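Local atomic coordinates of thymidylate synthase thyX (PDB entry 3N3Y), a protein that probably catalyses the reductive methylation of dUMP to dTMP, using FAD as cofactor, methylenetetrahydrofolate as methyl donor and NADPH as reductant. Residues M9-L19 against H62-L72; K42-V50 against E205-C213. All coordinates share one frame; numbering follows the deposited sequence.

Contact 1: M9-L19 against H62-L72; sequences MEVICKHYTPL and HLYYNFEIKGL. With UMP (2'-deoxyuridine 5'-monophosphate), chain E.
Tyr16 and Tyr65 touch through CB of Tyr16, which rests 3.6 Å from CD1 of the Tyr65 ring, while the Tyr16 ring itself turns to the nucleotide. With CG between backbone N and carbonyl carbon (chi1 59°), that ring lies face-on against the uracil, whose N3 stands 3.6 Å from the ring plane, over its centre. The Tyr16 backbone reads the base edge: its N gives a hydrogen bond to UMP O2 (3.0 Å), and its O accepts one from UMP N3 (2.9 Å). O2 also lies over the face of the His15 ring, toward its rim, and Pro18 CG approaches UMP O4. This dUMP is a second one, bound apart from the pocket that holds Arg74, Ser92 and Lys155.

Strands 10-16 and 64-70 run antiparallel, the former at an edge of the four-stranded sheet within the chain. A classic beta bulge interrupts the ladder: Lys14 and His15 both face Asn66, whose O takes a nearly axial bond from Lys14 N (2.7 Å) and a weak one from His15 N. With the register shifted by one, His15 and Asn66 lie side by side on one face, Asn66 OD1 near the imidazole plane at its edge. Beyond the strand end, Thr17 OG1 accepts Tyr64 N (3.2 Å), a side-chain oxygen taking the N-H that a backbone carbonyl would take in a regular ladder.

Farther along the face that carries Tyr16 and Tyr65 come Val11, Cys13, Phe67 and Ile69, where Val11 CG1 meets Phe67 CD1 at 3.8 Å; apolar groups suit this face, where helix 189-201 packs on Val11 and strand 163-171 touches Phe67 and Ile69. On the other face Lys14 CD lies against Glu68 CB (3.8 Å), though Lys14 NZ bonds Gln24 of the second subunit and Glu68 OE2 bonds His165. Asn66 ND2 is held by Ser169, and His15 NE2 by His15 of the second subunit.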
loop_
_atom_site.group_PDB
_atom_site.type_symbol
_atom_site.label_atom_id
_atom_site.label_comp_id
_atom_site.label_asym_id
_atom_site.label_seq_id
_atom_site.Cartn_x
_atom_site.Cartn_y
_atom_site.Cartn_z
ATOM N N MET A 9 27.569 -5.866 7.464
ATOM C CA MET A 9 26.351 -5.958 8.277
ATOM C C MET A 9 25.787 -7.389 8.235
ATOM O O MET A 9 25.893 -8.064 7.218
ATOM C CB MET A 9 25.301 -4.891 7.889
ATOM C CG MET A 9 24.235 -5.308 6.887
ATOM S SD MET A 9 24.723 -5.137 5.150
ATOM C CE MET A 9 24.795 -3.355 4.952
ATOM N N GLU A 10 25.233 -7.850 9.352
ATOM C CA GLU A 10 24.740 -9.226 9.476
ATOM C C GLU A 10 23.237 -9.371 9.167
ATOM O O GLU A 10 22.387 -8.772 9.839
ATOM C CB GLU A 10 25.056 -9.779 10.877
ATOM C CG GLU A 10 26.567 -9.826 11.195
ATOM C CD GLU A 10 26.899 -9.889 12.694
ATOM O OE1 GLU A 10 25.970 -9.959 13.534
ATOM O OE2 GLU A 10 28.108 -9.865 13.029
ATOM N N VAL A 11 22.919 -10.170 8.150
ATOM C CA VAL A 11 21.531 -10.460 7.791
ATOM C C VAL A 11 21.170 -11.936 7.950
ATOM O O VAL A 11 21.789 -12.797 7.330
ATOM C CB VAL A 11 21.239 -10.094 6.339
ATOM C CG1 VAL A 11 19.781 -10.367 6.028
ATOM C CG2 VAL A 11 21.571 -8.656 6.075
ATOM N N ILE A 12 20.154 -12.212 8.767
ATOM C CA ILE A 12 19.608 -13.557 8.942
ATOM C C ILE A 12 18.193 -13.638 8.377
ATOM O O ILE A 12 17.354 -12.776 8.662
ATOM C CB ILE A 12 19.478 -13.945 10.441
ATOM C CG1 ILE A 12 20.780 -13.709 11.204
ATOM C CG2 ILE A 12 19.045 -15.403 10.571
ATOM C CD1 ILE A 12 21.920 -14.547 10.715
ATOM N N CYS A 13 17.916 -14.668 7.588
ATOM C CA CYS A 13 16.532 -14.975 7.245
ATOM C C CYS A 13 15.972 -15.933 8.286
ATOM O O CYS A 13 16.388 -17.085 8.350
ATOM C CB CYS A 13 16.417 -15.575 5.851
ATOM S SG CYS A 13 14.695 -15.908 5.369
ATOM N N LYS A 14 15.043 -15.449 9.108
ATOM C CA LYS A 14 14.549 -16.210 10.243
ATOM C C LYS A 14 13.333 -17.082 9.889
ATOM O O LYS A 14 13.060 -18.087 10.540
ATOM C CB LYS A 14 14.197 -15.257 11.388
ATOM C CG LYS A 14 15.235 -14.183 11.607
ATOM C CD LYS A 14 15.048 -13.522 12.949
ATOM C CE LYS A 14 13.687 -12.846 13.044
ATOM N NZ LYS A 14 13.615 -11.986 14.267
ATOM N N HIS A 15 12.589 -16.687 8.870
ATOM C CA HIS A 15 11.482 -17.505 8.419
ATOM C C HIS A 15 11.121 -17.164 7.003
ATOM O O HIS A 15 11.236 -16.017 6.585
ATOM C CB HIS A 15 10.256 -17.350 9.320
ATOM C CG HIS A 15 9.226 -18.406 9.088
ATOM N ND1 HIS A 15 9.300 -19.651 9.673
ATOM C CD2 HIS A 15 8.130 -18.426 8.288
ATOM C CE1 HIS A 15 8.279 -20.385 9.268
ATOM N NE2 HIS A 15 7.558 -19.667 8.424
ATOM N N TYR A 16 10.703 -18.175 6.255
ATOM C CA TYR A 16 10.260 -17.958 4.886
ATOM C C TYR A 16 9.097 -18.868 4.545
ATOM O O TYR A 16 8.804 -19.831 5.256
ATOM C CB TYR A 16 11.401 -18.160 3.896
ATOM C CG TYR A 16 12.008 -19.545 3.943
ATOM C CD1 TYR A 16 11.515 -20.572 3.147
ATOM C CD2 TYR A 16 13.077 -19.826 4.792
ATOM C CE1 TYR A 16 12.080 -21.847 3.192
ATOM C CE2 TYR A 16 13.647 -21.087 4.845
ATOM C CZ TYR A 16 13.150 -22.095 4.045
ATOM O OH TYR A 16 13.723 -23.347 4.109
ATOM N N THR A 17 8.441 -18.539 3.443
ATOM C CA THR A 17 7.265 -19.246 2.984
ATOM C C THR A 17 7.690 -20.349 2.028
ATOM O O THR A 17 8.383 -20.085 1.039
ATOM C CB THR A 17 6.293 -18.291 2.250
ATOM O OG1 THR A 17 5.802 -17.300 3.162
ATOM C CG2 THR A 17 5.113 -19.058 1.701
ATOM N N PRO A 18 7.278 -21.592 2.319
ATOM C CA PRO A 18 7.574 -22.715 1.422
ATOM C C PRO A 18 7.185 -22.330 0.007
ATOM O O PRO A 18 6.139 -21.707 -0.162
ATOM C CB PRO A 18 6.657 -23.830 1.940
ATOM C CG PRO A 18 6.434 -23.514 3.367
ATOM C CD PRO A 18 6.483 -22.000 3.494
ATOM N N LEU A 19 8.013 -22.667 -0.976
ATOM C CA LEU A 19 7.730 -22.366 -2.385
ATOM C C LEU A 19 6.385 -22.894 -2.908
ATOM O O LEU A 19 5.778 -22.299 -3.794
ATOM C CB LEU A 19 8.834 -22.931 -3.287
ATOM C CG LEU A 19 10.051 -22.083 -3.637
ATOM C CD1 LEU A 19 10.938 -22.860 -4.596
ATOM C CD2 LEU A 19 9.633 -20.764 -4.253
ATOM N N HIS A 62 2.760 -14.009 -2.469
ATOM C CA HIS A 62 2.416 -15.023 -1.472
ATOM C C HIS A 62 3.634 -15.522 -0.714
ATOM O O HIS A 62 3.493 -16.095 0.362
ATOM C CB HIS A 62 1.674 -16.207 -2.103
ATOM C CG HIS A 62 0.388 -15.823 -2.761
ATOM N ND1 HIS A 62 -0.781 -15.654 -2.056
ATOM C CD2 HIS A 62 0.092 -15.552 -4.056
ATOM C CE1 HIS A 62 -1.747 -15.306 -2.889
ATOM N NE2 HIS A 62 -1.243 -15.238 -4.108
ATOM N N LEU A 63 4.819 -15.313 -1.287
ATOM C CA LEU A 63 6.083 -15.625 -0.605
ATOM C C LEU A 63 6.537 -14.459 0.268
ATOM O O LEU A 63 6.749 -13.355 -0.228
ATOM C CB LEU A 63 7.172 -15.980 -1.625
ATOM C CG LEU A 63 6.770 -17.080 -2.618
ATOM C CD1 LEU A 63 7.849 -17.321 -3.659
ATOM C CD2 LEU A 63 6.445 -18.369 -1.872
ATOM N N TYR A 64 6.689 -14.727 1.560
ATOM C CA TYR A 64 7.040 -13.725 2.554
ATOM C C TYR A 64 8.333 -14.090 3.287
ATOM O O TYR A 64 8.536 -15.238 3.658
ATOM C CB TYR A 64 5.936 -13.665 3.593
ATOM C CG TYR A 64 5.807 -12.347 4.312
ATOM C CD1 TYR A 64 5.709 -11.157 3.600
ATOM C CD2 TYR A 64 5.745 -12.295 5.708
ATOM C CE1 TYR A 64 5.572 -9.946 4.250
ATOM C CE2 TYR A 64 5.605 -11.084 6.378
ATOM C CZ TYR A 64 5.511 -9.909 5.638
ATOM O OH TYR A 64 5.355 -8.696 6.276
ATOM N N TYR A 65 9.185 -13.106 3.533
ATOM C CA TYR A 65 10.460 -13.363 4.219
ATOM C C TYR A 65 10.643 -12.496 5.454
ATOM O O TYR A 65 10.521 -11.278 5.376
ATOM C CB TYR A 65 11.610 -13.101 3.271
ATOM C CG TYR A 65 11.513 -13.908 2.012
ATOM C CD1 TYR A 65 11.967 -15.231 1.970
ATOM C CD2 TYR A 65 10.960 -13.365 0.869
ATOM C CE1 TYR A 65 11.890 -15.975 0.807
ATOM C CE2 TYR A 65 10.867 -14.102 -0.298
ATOM C CZ TYR A 65 11.325 -15.406 -0.320
ATOM O OH TYR A 65 11.225 -16.124 -1.483
ATOM N N ASN A 66 10.923 -13.132 6.585
ATOM C CA ASN A 66 11.278 -12.434 7.814
ATOM C C ASN A 66 12.788 -12.407 8.058
ATOM O O ASN A 66 13.394 -13.432 8.356
ATOM C CB ASN A 66 10.599 -13.089 9.009
ATOM C CG ASN A 66 9.134 -13.365 8.762
ATOM O OD1 ASN A 66 8.756 -14.476 8.386
ATOM N ND2 ASN A 66 8.294 -12.349 8.964
ATOM N N PHE A 67 13.380 -11.222 7.965
ATOM C CA PHE A 67 14.812 -11.051 8.165
ATOM C C PHE A 67 15.161 -10.374 9.470
ATOM O O PHE A 67 14.335 -9.715 10.102
ATOM C CB PHE A 67 15.422 -10.189 7.073
ATOM C CG PHE A 67 15.303 -10.762 5.696
ATOM C CD1 PHE A 67 16.252 -11.650 5.218
ATOM C CD2 PHE A 67 14.267 -10.371 4.855
ATOM C CE1 PHE A 67 16.166 -12.150 3.945
ATOM C CE2 PHE A 67 14.173 -10.873 3.572
ATOM C CZ PHE A 67 15.125 -11.768 3.116
ATOM N N GLU A 68 16.422 -10.530 9.850
ATOM C CA GLU A 68 16.996 -9.739 10.916
ATOM C C GLU A 68 18.207 -9.026 10.323
ATOM O O GLU A 68 19.006 -9.642 9.630
ATOM C CB GLU A 68 17.389 -10.635 12.084
ATOM C CG GLU A 68 17.632 -9.897 13.385
ATOM C CD GLU A 68 18.551 -10.678 14.333
ATOM O OE1 GLU A 68 18.373 -11.916 14.465
ATOM O OE2 GLU A 68 19.457 -10.055 14.940
ATOM N N ILE A 69 18.327 -7.725 10.573
ATOM C CA ILE A 69 19.452 -6.947 10.064
ATOM C C ILE A 69 20.171 -6.252 11.212
ATOM O O ILE A 69 19.554 -5.493 11.967
ATOM C CB ILE A 69 19.001 -5.888 9.031
ATOM C CG1 ILE A 69 18.180 -6.555 7.918
ATOM C CG2 ILE A 69 20.212 -5.106 8.481
ATOM C CD1 ILE A 69 17.394 -5.587 7.025
ATOM N N LYS A 70 21.464 -6.534 11.356
ATOM C CA LYS A 70 22.277 -5.917 12.411
ATOM C C LYS A 70 23.430 -5.125 11.810
ATOM O O LYS A 70 24.066 -5.563 10.856
ATOM C CB LYS A 70 22.824 -6.958 13.398
ATOM C CG LYS A 70 21.820 -8.014 13.825
ATOM C CD LYS A 70 22.060 -8.497 15.265
ATOM C CE LYS A 70 23.440 -9.127 15.441
ATOM N NZ LYS A 70 23.691 -9.638 16.827
ATOM N N GLY A 71 23.674 -3.942 12.356
ATOM C CA GLY A 71 24.829 -3.156 11.962
ATOM C C GLY A 71 24.651 -2.311 10.715
ATOM O O GLY A 71 25.614 -1.979 10.043
ATOM N N LEU A 72 23.411 -1.964 10.399
ATOM C CA LEU A 72 23.132 -1.067 9.296
ATOM C C LEU A 72 23.212 0.366 9.849
ATOM O O LEU A 72 22.812 0.622 10.996
ATOM C CB LEU A 72 21.732 -1.366 8.737
ATOM C CG LEU A 72 21.338 -0.656 7.444
ATOM C CD1 LEU A 72 22.072 -1.267 6.265
ATOM C CD2 LEU A 72 19.824 -0.661 7.232
HETATM N N1 UMP E . 12.100 -22.796 7.657
HETATM C C2 UMP E . 11.170 -21.850 7.262
HETATM N N3 UMP E . 10.173 -22.192 6.372
HETATM C C4 UMP E . 10.118 -23.471 5.878
HETATM C C5 UMP E . 11.050 -24.423 6.272
HETATM C C6 UMP E . 12.049 -24.074 7.173
HETATM O O2 UMP E . 11.229 -20.706 7.713
HETATM O O4 UMP E . 9.237 -23.754 5.084
HETATM C "C1'" UMP E . 13.141 -22.377 8.609
HETATM C "C2'" UMP E . 12.950 -23.017 9.968
HETATM C "C3'" UMP E . 14.376 -23.045 10.486
HETATM C "C4'" UMP E . 15.280 -22.977 9.255
HETATM O "O3'" UMP E . 14.583 -21.919 11.299
HETATM O "O4'" UMP E . 14.444 -22.683 8.151
HETATM C "C5'" UMP E . 15.977 -24.310 9.017
HETATM O "O5'" UMP E . 15.003 -25.320 8.856
HETATM P P UMP E . 15.382 -26.786 8.293
HETATM O OP1 UMP E . 14.102 -27.483 7.894
HETATM O OP2 UMP E . 16.043 -27.544 9.421
HETATM O OP3 UMP E . 16.283 -26.651 7.120
#

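Contact 2: K42-V50 against E205-C213; sequences KDKELIHRV and EHQYLFEDC
Tyr208 and Leu209 pack against Lys44, Ile47 and His48, which fall on one face of helix 41-51 through their i, i+3, i+4 spacing. The contact is thus a helix covered by the irregular, helically turning tail that follows helix 189-201.

One hydrogen bond joins the segments: Tyr208 OH donates to Lys44 O, 3.1 Å away. The hydroxyl approaches from the flank of the carbonyl, at a C=O...donor angle of 109°; the same oxygen also takes weak helix bonds from Ile47 N and His48 N, so the hydroxyl is an additional donor. A tyrosine suits the place, since its long rigid ring carries a donor across to the helix backbone; chi1 of 71° sets CG between backbone N and carbonyl carbon and turns the ring that way.

The apolar part is small. Ile47 CG2 and Leu209 CD2 meet at 3.7 Å, two branched chains crossing at a slant, and the same CD2 also lies over a face of the Tyr208 ring, so Leu209 fills the angle between tyrosine and helix. Ile47 also touches Leu19 and, on helix 20-30, Ala22 and Ser23.

Among the flat groups, the His48 and Tyr208 rings are near parallel, yet slid so far apart that they barely overlap; His48 CB, 3.8 Å from Tyr208 CE2, does the touching.

Charged groups stay at the margin. The aliphatic part of Lys44 runs past Glu205. Asp212, whose OD1 is engaged by Lys215, holds its carboxylate nearly perpendicular (82°) to the His48 imidazole and turns OD2 to the ring edge, 4.1 Å from CE1.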
loop_
_atom_site.group_PDB
_atom_site.type_symbol
_atom_site.label_atom_id
_atom_site.label_comp_id
_atom_site.label_asym_id
_atom_site.label_seq_id
_atom_site.Cartn_x
_atom_site.Cartn_y
_atom_site.Cartn_z
ATOM N N LYS A 42 9.096 -29.051 -12.076
ATOM C CA LYS A 42 8.127 -28.374 -12.942
ATOM C C LYS A 42 7.303 -27.345 -12.171
ATOM O O LYS A 42 6.903 -26.323 -12.727
ATOM C CB LYS A 42 7.199 -29.370 -13.646
ATOM C CG LYS A 42 7.916 -30.301 -14.608
ATOM C CD LYS A 42 6.964 -30.884 -15.636
ATOM C CE LYS A 42 6.438 -29.803 -16.578
ATOM N NZ LYS A 42 7.517 -29.154 -17.387
ATOM N N ASP A 43 7.043 -27.615 -10.896
ATOM C CA ASP A 43 6.371 -26.629 -10.054
ATOM C C ASP A 43 7.297 -25.436 -9.777
ATOM O O ASP A 43 6.857 -24.284 -9.850
ATOM C CB ASP A 43 5.850 -27.260 -8.753
ATOM C CG ASP A 43 4.550 -28.053 -8.959
ATOM O OD1 ASP A 43 3.928 -27.914 -10.038
ATOM O OD2 ASP A 43 4.143 -28.808 -8.042
ATOM N N LYS A 44 8.573 -25.713 -9.476
ATOM C CA LYS A 44 9.554 -24.644 -9.255
ATOM C C LYS A 44 9.707 -23.813 -10.514
ATOM O O LYS A 44 9.801 -22.591 -10.461
ATOM C CB LYS A 44 10.934 -25.196 -8.873
ATOM C CG LYS A 44 11.083 -25.687 -7.441
ATOM C CD LYS A 44 12.516 -26.169 -7.205
ATOM C CE LYS A 44 12.978 -27.070 -8.358
ATOM N NZ LYS A 44 14.372 -27.584 -8.212
ATOM N N GLU A 45 9.744 -24.492 -11.653
ATOM C CA GLU A 45 9.913 -23.816 -12.923
ATOM C C GLU A 45 8.771 -22.847 -13.158
ATOM O O GLU A 45 8.975 -21.749 -13.679
ATOM C CB GLU A 45 9.975 -24.833 -14.056
ATOM C CG GLU A 45 9.598 -24.268 -15.406
ATOM C CD GLU A 45 10.566 -23.200 -15.893
ATOM O OE1 GLU A 45 11.481 -22.816 -15.125
ATOM O OE2 GLU A 45 10.411 -22.746 -17.054
ATOM N N LEU A 46 7.570 -23.256 -12.761
ATOM C CA LEU A 46 6.363 -22.458 -12.974
ATOM C C LEU A 46 6.385 -21.117 -12.222
ATOM O O LEU A 46 5.983 -20.082 -12.763
ATOM C CB LEU A 46 5.114 -23.263 -12.586
ATOM C CG LEU A 46 3.777 -22.509 -12.582
ATOM C CD1 LEU A 46 3.276 -22.249 -14.000
ATOM C CD2 LEU A 46 2.750 -23.282 -11.785
ATOM N N ILE A 47 6.860 -21.143 -10.980
ATOM C CA ILE A 47 6.924 -19.939 -10.169
ATOM C C ILE A 47 7.795 -18.903 -10.863
ATOM O O ILE A 47 7.457 -17.721 -10.934
ATOM C CB ILE A 47 7.483 -20.240 -8.771
ATOM C CG1 ILE A 47 6.585 -21.248 -8.053
ATOM C CG2 ILE A 47 7.606 -18.952 -7.966
ATOM C CD1 ILE A 47 7.112 -21.711 -6.713
ATOM N N HIS A 48 8.908 -19.369 -11.408
ATOM C CA HIS A 48 9.868 -18.493 -12.046
ATOM C C HIS A 48 9.336 -17.893 -13.341
ATOM O O HIS A 48 9.473 -16.695 -13.576
ATOM C CB HIS A 48 11.168 -19.255 -12.311
ATOM C CG HIS A 48 12.252 -18.406 -12.891
ATOM N ND1 HIS A 48 13.128 -17.683 -12.110
ATOM C CD2 HIS A 48 12.595 -18.152 -14.177
ATOM C CE1 HIS A 48 13.970 -17.026 -12.889
ATOM N NE2 HIS A 48 13.668 -17.293 -14.147
ATOM N N ARG A 49 8.726 -18.719 -14.184
ATOM C CA ARG A 49 8.285 -18.250 -15.492
ATOM C C ARG A 49 7.086 -17.302 -15.422
ATOM O O ARG A 49 7.083 -16.251 -16.067
ATOM C CB ARG A 49 7.994 -19.423 -16.431
ATOM C CG ARG A 49 7.320 -18.985 -17.734
ATOM C CD ARG A 49 7.164 -20.142 -18.723
ATOM N NE ARG A 49 6.922 -21.408 -18.037
ATOM C CZ ARG A 49 5.723 -21.852 -17.672
ATOM N NH1 ARG A 49 4.632 -21.131 -17.928
ATOM N NH2 ARG A 49 5.620 -23.021 -17.045
ATOM N N VAL A 50 6.073 -17.679 -14.643
ATOM C CA VAL A 50 4.878 -16.841 -14.470
ATOM C C VAL A 50 5.149 -15.632 -13.561
ATOM O O VAL A 50 4.734 -14.510 -13.854
ATOM C CB VAL A 50 3.663 -17.659 -13.911
ATOM C CG1 VAL A 50 2.449 -16.770 -13.732
ATOM C CG2 VAL A 50 3.318 -18.827 -14.835
ATOM N N GLU A 205 17.118 -22.670 -1.965
ATOM C CA GLU A 205 16.033 -23.180 -2.803
ATOM C C GLU A 205 15.163 -22.068 -3.405
ATOM O O GLU A 205 14.551 -22.267 -4.457
ATOM C CB GLU A 205 15.189 -24.208 -2.039
ATOM C CG GLU A 205 13.680 -23.959 -2.089
ATOM C CD GLU A 205 12.889 -25.174 -2.590
ATOM O OE1 GLU A 205 11.823 -25.489 -1.996
ATOM O OE2 GLU A 205 13.335 -25.812 -3.577
ATOM N N HIS A 206 15.128 -20.899 -2.750
ATOM C CA HIS A 206 14.390 -19.741 -3.275
ATOM C C HIS A 206 15.266 -18.794 -4.110
ATOM O O HIS A 206 14.757 -17.927 -4.822
ATOM C CB HIS A 206 13.773 -18.916 -2.144
ATOM C CG HIS A 206 12.622 -19.567 -1.441
ATOM N ND1 HIS A 206 12.673 -20.854 -0.945
ATOM C CD2 HIS A 206 11.411 -19.075 -1.082
ATOM C CE1 HIS A 206 11.536 -21.135 -0.333
ATOM N NE2 HIS A 206 10.753 -20.072 -0.401
ATOM N N GLN A 207 16.585 -18.932 -4.009
ATOM C CA GLN A 207 17.458 -17.914 -4.595
ATOM C C GLN A 207 17.340 -17.753 -6.112
ATOM O O GLN A 207 17.680 -16.704 -6.644
ATOM C CB GLN A 207 18.910 -18.099 -4.159
ATOM C CG GLN A 207 19.214 -17.511 -2.783
ATOM C CD GLN A 207 20.676 -17.645 -2.418
ATOM O OE1 GLN A 207 21.510 -17.940 -3.272
ATOM N NE2 GLN A 207 20.996 -17.427 -1.148
ATOM N N TYR A 208 16.823 -18.762 -6.808
ATOM C CA TYR A 208 16.702 -18.662 -8.266
ATOM C C TYR A 208 15.673 -17.636 -8.729
ATOM O O TYR A 208 15.728 -17.163 -9.863
ATOM C CB TYR A 208 16.379 -20.019 -8.879
ATOM C CG TYR A 208 14.980 -20.490 -8.594
ATOM C CD1 TYR A 208 14.616 -20.894 -7.314
ATOM C CD2 TYR A 208 14.021 -20.546 -9.605
ATOM C CE1 TYR A 208 13.344 -21.331 -7.044
ATOM C CE2 TYR A 208 12.742 -20.987 -9.345
ATOM C CZ TYR A 208 12.409 -21.377 -8.059
ATOM O OH TYR A 208 11.144 -21.818 -7.769
ATOM N N LEU A 209 14.734 -17.291 -7.853
ATOM C CA LEU A 209 13.692 -16.330 -8.209
ATOM C C LEU A 209 14.259 -14.928 -8.270
ATOM O O LEU A 209 13.727 -14.064 -8.959
ATOM C CB LEU A 209 12.543 -16.361 -7.192
ATOM C CG LEU A 209 11.849 -17.708 -7.031
ATOM C CD1 LEU A 209 10.856 -17.633 -5.893
ATOM C CD2 LEU A 209 11.166 -18.109 -8.327
ATOM N N PHE A 210 15.349 -14.716 -7.539
ATOM C CA PHE A 210 15.902 -13.385 -7.347
ATOM C C PHE A 210 17.239 -13.214 -8.033
ATOM O O PHE A 210 17.697 -12.091 -8.215
ATOM C CB PHE A 210 16.059 -13.096 -5.854
ATOM C CG PHE A 210 14.787 -13.238 -5.084
ATOM C CD1 PHE A 210 13.853 -12.209 -5.072
ATOM C CD2 PHE A 210 14.508 -14.405 -4.388
ATOM C CE1 PHE A 210 12.659 -12.335 -4.371
ATOM C CE2 PHE A 210 13.316 -14.544 -3.675
ATOM C CZ PHE A 210 12.386 -13.501 -3.672
ATOM N N GLU A 211 17.858 -14.329 -8.414
ATOM C CA GLU A 211 19.240 -14.311 -8.898
ATOM C C GLU A 211 19.526 -13.190 -9.905
ATOM O O GLU A 211 20.598 -12.574 -9.875
ATOM C CB GLU A 211 19.622 -15.676 -9.486
ATOM C CG GLU A 211 18.680 -16.159 -10.583
ATOM C CD GLU A 211 18.907 -17.623 -10.961
ATOM O OE1 GLU A 211 17.903 -18.329 -11.262
ATOM O OE2 GLU A 211 20.084 -18.064 -10.951
ATOM N N ASP A 212 18.558 -12.918 -10.776
ATOM C CA ASP A 212 18.762 -12.010 -11.905
ATOM C C ASP A 212 18.453 -10.531 -11.614
ATOM O O ASP A 212 18.779 -9.657 -12.424
ATOM C CB ASP A 212 17.967 -12.505 -13.120
ATOM C CG ASP A 212 18.218 -13.983 -13.419
ATOM O OD1 ASP A 212 19.400 -14.403 -13.435
ATOM O OD2 ASP A 212 17.233 -14.727 -13.630
ATOM N N CYS A 213 17.820 -10.255 -10.472
ATOM C CA CYS A 213 17.627 -8.875 -10.005
ATOM C C CYS A 213 18.970 -8.160 -9.838
ATOM O O CYS A 213 19.110 -6.987 -10.193
ATOM C CB CYS A 213 16.878 -8.836 -8.661
ATOM S SG CYS A 213 15.189 -9.497 -8.661
#

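From the N terminus, strand 10-16 leads into helix 20-30 and then helix 41-51, and the chain returns as strand 64-73; contact 1 closes this loop of 42 residues, which carries the helix used by contact 2. Contact 2 closes a much longer loop, 154 residues that hold three of the four strands and all the later helices, when the C-terminal tail comes back. The segments alternate along the chain, so the two closures cross. Their centres lie 18 Å apart, but they meet directly: Thr17 O and His206 NE2 probably form a hydrogen bond, and Leu19, just past the edge strand, packs on both Ile47 and Tyr208, joining the strand's end to helix and tail.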